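PDB 4XJ6: VC0179-like protein from Escherichia coli, which probably joins ATP and GTP into cyclic GMP-AMP, as a magnesium-dependent bacterial homologue of cyclic GMP-AMP synthase with a nucleotidyltransferase fold. Local coordinates for residues N265-C268 with K269-G272; S353-V357 with H358-I362. All coordinates share one frame; numbering follows the deposited sequence.

Overall arrangement
Both contacts are local, in a single chain that binds two molecules of 3'-deoxy-GTP and magnesium, and neither closes a long loop. Following the chain from the N terminus past the strands of the nucleotidyltransferase sheet, interaction 1 comes first, at the C-terminal end of helix 257-271, where the chain turns at G272 toward helix 274-289. Interaction 2 follows at 353-362, where the loop after helix 318-335 runs into the N terminus of helix 357-377. The two lie in series, neither nested nor crossed, with centres about 30 Å apart. Interaction 1 finishes a helix that packs on helices 274-289 and 297-310; interaction 2 starts one, tying the preceding loop to its first turn.

Interaction 1: N265-C268 with K269-G272; sequences NESC and KRIG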
ATOM      1  N   ASN A 265     -10.039   1.083  11.090  1.00 28.22           N
ATOM      2  CA  ASN A 265     -10.371   2.194  11.976  1.00 26.90           C
ATOM      3  C   ASN A 265     -11.377   1.768  13.038  1.00 27.48           C
ATOM      4  O   ASN A 265     -11.263   2.155  14.199  1.00 28.86           O
ATOM      5  CB  ASN A 265     -10.909   3.381  11.172  1.00 29.19           C
ATOM      6  CG  ASN A 265      -9.807   4.147  10.460  1.00 34.60           C
ATOM      7  OD1 ASN A 265      -8.703   4.295  10.986  1.00 31.49           O
ATOM      8  ND2 ASN A 265     -10.099   4.633   9.260  1.00 37.50           N
ATOM      9  N   GLU A 266     -12.350   0.956  12.637  1.00 27.52           N
ATOM     10  CA  GLU A 266     -13.333   0.425  13.574  1.00 32.54           C
ATOM     11  C   GLU A 266     -12.669  -0.521  14.569  1.00 31.34           C
ATOM     12  O   GLU A 266     -13.055  -0.582  15.736  1.00 28.06           O
ATOM     13  CB  GLU A 266     -14.454  -0.301  12.828  1.00 37.63           C
ATOM     14  CG  GLU A 266     -15.582  -0.792  13.724  1.00 50.82           C
ATOM     15  CD  GLU A 266     -16.385   0.345  14.323  1.00 59.81           C
ATOM     16  OE1 GLU A 266     -16.428   1.433  13.710  1.00 59.98           O
ATOM     17  OE2 GLU A 266     -16.970   0.152  15.409  1.00 63.59           O
ATOM     18  N   SER A 267     -11.671  -1.260  14.092  1.00 25.85           N
ATOM     19  CA  SER A 267     -10.919  -2.189  14.929  1.00 28.07           C
ATOM     20  C   SER A 267     -10.131  -1.443  15.998  1.00 27.84           C
ATOM     21  O   SER A 267     -10.060  -1.879  17.151  1.00 26.28           O
ATOM     22  CB  SER A 267      -9.970  -3.038  14.078  1.00 24.59           C
ATOM     23  OG  SER A 267     -10.685  -3.932  13.244  1.00 28.11           O
ATOM     24  N   CYS A 268      -9.535  -0.320  15.609  1.00 25.02           N
ATOM     25  CA  CYS A 268      -8.804   0.528  16.544  1.00 29.35           C
ATOM     26  C   CYS A 268      -9.740   1.054  17.627  1.00 26.72           C
ATOM     27  O   CYS A 268      -9.372   1.131  18.798  1.00 27.10           O
ATOM     28  CB  CYS A 268      -8.132   1.689  15.807  1.00 24.37           C
ATOM     29  SG  CYS A 268      -6.827   1.202  14.649  1.00 25.50           S
ATOM     30  N   LYS A 269     -10.955   1.413  17.223  1.00 27.36           N
ATOM     31  CA  LYS A 269     -11.980   1.852  18.162  1.00 35.15           C
ATOM     32  C   LYS A 269     -12.350   0.723  19.112  1.00 35.56           C
ATOM     33  O   LYS A 269     -12.471   0.921  20.321  1.00 35.83           O
ATOM     34  CB  LYS A 269     -13.234   2.327  17.421  1.00 40.94           C
ATOM     35  CG  LYS A 269     -13.012   3.447  16.423  1.00 48.60           C
ATOM     36  CD  LYS A 269     -14.337   3.876  15.813  1.00 54.95           C
ATOM     37  CE  LYS A 269     -14.142   4.714  14.562  1.00 58.75           C
ATOM     38  NZ  LYS A 269     -14.287   3.907  13.318  1.00 61.35           N
ATOM     39  N   ARG A 270     -12.520  -0.465  18.546  1.00 35.69           N
ATOM     40  CA  ARG A 270     -12.993  -1.624  19.292  1.00 38.64           C
ATOM     41  C   ARG A 270     -11.937  -2.162  20.254  1.00 41.16           C
ATOM     42  O   ARG A 270     -12.219  -2.407  21.426  1.00 40.78           O
ATOM     43  CB  ARG A 270     -13.429  -2.722  18.317  1.00 36.66           C
ATOM     44  CG  ARG A 270     -14.086  -3.929  18.966  1.00 39.07           C
ATOM     45  CD  ARG A 270     -14.600  -4.921  17.920  1.00 40.76           C
ATOM     46  NE  ARG A 270     -13.517  -5.507  17.131  1.00 38.08           N
ATOM     47  CZ  ARG A 270     -13.184  -5.118  15.903  1.00 35.18           C
ATOM     48  NH1 ARG A 270     -13.855  -4.139  15.306  1.00 28.90           N
ATOM     49  NH2 ARG A 270     -12.180  -5.709  15.269  1.00 27.65           N
ATOM     50  N   ILE A 271     -10.722  -2.341  19.752  1.00 41.88           N
ATOM     51  CA  ILE A 271      -9.644  -2.934  20.534  1.00 28.15           C
ATOM     52  C   ILE A 271      -8.931  -1.893  21.396  1.00 28.19           C
ATOM     53  O   ILE A 271      -8.634  -2.135  22.569  1.00 28.80           O
ATOM     54  CB  ILE A 271      -8.619  -3.630  19.617  1.00 26.73           C
ATOM     55  CG1 ILE A 271      -9.281  -4.792  18.875  1.00 34.91           C
ATOM     56  CG2 ILE A 271      -7.423  -4.120  20.415  1.00 26.36           C
ATOM     57  CD1 ILE A 271      -8.477  -5.312  17.707  1.00 35.63           C
ATOM     58  N   GLY A 272      -8.668  -0.730  20.813  1.00 27.67           N
ATOM     59  CA  GLY A 272      -7.951   0.319  21.513  1.00 27.80           C
ATOM     60  C   GLY A 272      -6.837   0.899  20.666  1.00 35.83           C
ATOM     61  O   GLY A 272      -6.429   0.307  19.667  1.00 31.49           O
TER
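With CG anti to the backbone N (chi1 -174°) and a bend at chi3, the side chain of R270 folds back along the helix and sets its guanidinium beside S267, one turn earlier. K269 departs differently: its CG is anti to the carbonyl carbon, and the chain runs extended past the carbonyl oxygen of N265 before bending at chi4 to bring NZ to E266. There K269 NZ meets E266 OE1 at 3.3 Å in a salt bridge, approaching from above the carboxylate plane, and the two side chains cross at about a right angle. R270 NH2 donates to S267 OG at 3.1 Å, with the hydroxyl at the guanidinium edge but tilted out of its plane. The same NH2 forms a salt bridge with D309 of helix 297-310, while S267 OG is also hydrogen-bonded to W263 O, so the buried hydroxyl links R270 to the preceding turn.

This is the last turn of helix 257-271. I271 N donates to S267 O at 2.7 Å in a nearly straight i to i+4 bond, and the aliphatic side chain of I271 packs against V305 and L308 of helix 297-310. G272 N still reaches C268 O at 2.8 Å, but with a more bent N-H angle of 133°. G272 itself leaves helical geometry with positive phi, ending the helix before helix 274-289.

Interaction 2: S353-V357 with H358-I362; sequences SNHNV and HHRAI
A capping box opens helix 357-377, formed by N356 at the N-cap and H359 three residues on. The N356 side chain turns its OD1 over the exposed end of the helix, with CG lying between the backbone N and the carbonyl carbon (chi1 57°). OD1 takes H359 N at 3.0 Å, nearly in line with the amide C=O, and more weakly H358 N, so one oxygen serves two backbone N-H groups of the first turn. In return, N356 N donates to H359 ND1 at 3.0 Å, reaching the imidazole at its edge and almost in its plane. This bond uses ND1 as an acceptor and so fixes how the ring is turned; the side-chain amide plane of N356 lies 18° from that of the H359 ring.

The reciprocal pair joins the loop after helix 318-335 to the first turn of the new helix, where regular bonding begins with R360 N to N356 O at 3.1 Å and A361 N to V357 O. One residue ahead of the cap, H355 is held by R360, whose chain bends at chi2 and chi3 to carry its guanidinium back to the imidazole. R360 NH1 gives a hydrogen bond to H355 ND1 at 3.0 Å, in the planes of both groups, and is also bonded to N334 OD1. CB of H359 lies 3.7 Å from CB of H355, and both imidazoles meet F349, that of H359 edge-to-face. Among the exposed residues of the first turn, V357 CG1 sits squarely over one face of the H358 ring in a CH-pi contact, 3.9 Å from its centroid.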
ATOM      1  N   SER A 353      -3.164 -26.573   5.503  1.00 32.26           N
ATOM      2  CA  SER A 353      -3.249 -27.680   4.557  1.00 34.77           C
ATOM      3  C   SER A 353      -3.072 -27.215   3.111  1.00 35.65           C
ATOM      4  O   SER A 353      -2.854 -28.026   2.208  1.00 41.75           O
ATOM      5  CB  SER A 353      -4.589 -28.401   4.711  1.00 35.57           C
ATOM      6  OG  SER A 353      -5.656 -27.525   4.395  1.00 38.67           O
ATOM      7  N   ASN A 354      -3.175 -25.906   2.901  1.00 34.01           N
ATOM      8  CA  ASN A 354      -3.019 -25.317   1.577  1.00 36.03           C
ATOM      9  C   ASN A 354      -1.730 -24.503   1.460  1.00 35.49           C
ATOM     10  O   ASN A 354      -1.465 -23.889   0.426  1.00 35.78           O
ATOM     11  CB  ASN A 354      -4.227 -24.438   1.243  1.00 36.67           C
ATOM     12  CG  ASN A 354      -5.512 -25.238   1.111  1.00 44.87           C
ATOM     13  OD1 ASN A 354      -5.509 -26.353   0.590  1.00 49.44           O
ATOM     14  ND2 ASN A 354      -6.615 -24.674   1.590  1.00 44.51           N
ATOM     15  N   HIS A 355      -0.933 -24.501   2.526  1.00 30.31           N
ATOM     16  CA  HIS A 355       0.341 -23.784   2.537  1.00 31.31           C
ATOM     17  C   HIS A 355       1.325 -24.404   1.561  1.00 32.20           C
ATOM     18  O   HIS A 355       1.533 -25.615   1.577  1.00 32.40           O
ATOM     19  CB  HIS A 355       0.960 -23.785   3.940  1.00 35.49           C
ATOM     20  CG  HIS A 355       0.272 -22.884   4.917  1.00 37.38           C
ATOM     21  ND1 HIS A 355       0.656 -22.789   6.236  1.00 36.77           N
ATOM     22  CD2 HIS A 355      -0.770 -22.033   4.765  1.00 36.60           C
ATOM     23  CE1 HIS A 355      -0.122 -21.922   6.859  1.00 35.12           C
ATOM     24  NE2 HIS A 355      -0.996 -21.449   5.989  1.00 37.95           N
ATOM     25  N   ASN A 356       1.929 -23.582   0.708  1.00 30.64           N
ATOM     26  CA  ASN A 356       3.083 -24.041  -0.056  1.00 34.94           C
ATOM     27  C   ASN A 356       4.353 -23.734   0.733  1.00 35.20           C
ATOM     28  O   ASN A 356       4.279 -23.216   1.849  1.00 25.98           O
ATOM     29  CB  ASN A 356       3.125 -23.413  -1.460  1.00 33.65           C
ATOM     30  CG  ASN A 356       3.146 -21.890  -1.439  1.00 33.56           C
ATOM     31  OD1 ASN A 356       3.645 -21.266  -0.502  1.00 35.23           O
ATOM     32  ND2 ASN A 356       2.608 -21.285  -2.492  1.00 30.33           N
ATOM     33  N   VAL A 357       5.509 -24.045   0.161  1.00 32.75           N
ATOM     34  CA  VAL A 357       6.764 -23.919   0.892  1.00 32.94           C
ATOM     35  C   VAL A 357       7.073 -22.461   1.250  1.00 31.31           C
ATOM     36  O   VAL A 357       7.731 -22.188   2.256  1.00 29.71           O
ATOM     37  CB  VAL A 357       7.939 -24.531   0.088  1.00 36.62           C
ATOM     38  CG1 VAL A 357       8.220 -23.725  -1.172  1.00 33.00           C
ATOM     39  CG2 VAL A 357       9.185 -24.644   0.958  1.00 39.84           C
ATOM     40  N   HIS A 358       6.574 -21.528   0.443  1.00 30.04           N
ATOM     41  CA  HIS A 358       6.796 -20.108   0.687  1.00 31.50           C
ATOM     42  C   HIS A 358       5.990 -19.643   1.893  1.00 26.55           C
ATOM     43  O   HIS A 358       6.434 -18.790   2.663  1.00 26.77           O
ATOM     44  CB  HIS A 358       6.430 -19.285  -0.550  1.00 37.72           C
ATOM     45  CG  HIS A 358       7.016 -19.812  -1.824  1.00 43.40           C
ATOM     46  ND1 HIS A 358       6.283 -20.540  -2.734  1.00 46.69           N
ATOM     47  CD2 HIS A 358       8.266 -19.719  -2.337  1.00 44.13           C
ATOM     48  CE1 HIS A 358       7.053 -20.871  -3.756  1.00 48.61           C
ATOM     49  NE2 HIS A 358       8.262 -20.386  -3.538  1.00 47.83           N
ATOM     50  N   HIS A 359       4.801 -20.213   2.051  1.00 25.86           N
ATOM     51  CA  HIS A 359       3.965 -19.925   3.209  1.00 26.04           C
ATOM     52  C   HIS A 359       4.616 -20.438   4.489  1.00 24.60           C
ATOM     53  O   HIS A 359       4.605 -19.762   5.517  1.00 27.51           O
ATOM     54  CB  HIS A 359       2.574 -20.546   3.045  1.00 26.44           C
ATOM     55  CG  HIS A 359       1.753 -19.920   1.961  1.00 26.82           C
ATOM     56  ND1 HIS A 359       1.358 -20.608   0.833  1.00 24.20           N
ATOM     57  CD2 HIS A 359       1.239 -18.674   1.839  1.00 24.49           C
ATOM     58  CE1 HIS A 359       0.640 -19.812   0.062  1.00 24.15           C
ATOM     59  NE2 HIS A 359       0.552 -18.632   0.649  1.00 26.25           N
ATOM     60  N   ARG A 360       5.177 -21.640   4.418  1.00 23.66           N
ATOM     61  CA  ARG A 360       5.815 -22.264   5.573  1.00 27.88           C
ATOM     62  C   ARG A 360       7.025 -21.465   6.044  1.00 28.12           C
ATOM     63  O   ARG A 360       7.261 -21.339   7.244  1.00 27.61           O
ATOM     64  CB  ARG A 360       6.228 -23.704   5.253  1.00 25.59           C
ATOM     65  CG  ARG A 360       5.063 -24.647   4.993  1.00 26.43           C
ATOM     66  CD  ARG A 360       3.969 -24.460   6.033  1.00 26.39           C
ATOM     67  NE  ARG A 360       4.458 -24.637   7.397  1.00 32.03           N
ATOM     68  CZ  ARG A 360       3.738 -24.383   8.486  1.00 34.24           C
ATOM     69  NH1 ARG A 360       2.495 -23.937   8.371  1.00 36.32           N
ATOM     70  NH2 ARG A 360       4.259 -24.574   9.689  1.00 29.38           N
ATOM     71  N   ALA A 361       7.782 -20.926   5.093  1.00 29.97           N
ATOM     72  CA  ALA A 361       8.947 -20.107   5.414  1.00 26.75           C
ATOM     73  C   ALA A 361       8.536 -18.904   6.253  1.00 24.74           C
ATOM     74  O   ALA A 361       9.240 -18.510   7.183  1.00 22.45           O
ATOM     75  CB  ALA A 361       9.646 -19.656   4.144  1.00 23.62           C
ATOM     76  N   ILE A 362       7.385 -18.333   5.919  1.00 21.17           N
ATOM     77  CA  ILE A 362       6.835 -17.203   6.658  1.00 25.22           C
ATOM     78  C   ILE A 362       6.429 -17.607   8.076  1.00 26.54           C
ATOM     79  O   ILE A 362       6.776 -16.935   9.048  1.00 24.50           O
ATOM     80  CB  ILE A 362       5.613 -16.602   5.931  1.00 25.14           C
ATOM     81  CG1 ILE A 362       6.036 -15.974   4.601  1.00 29.89           C
ATOM     82  CG2 ILE A 362       4.927 -15.574   6.807  1.00 23.83           C
ATOM     83  CD1 ILE A 362       4.882 -15.407   3.802  1.00 31.11           C
TER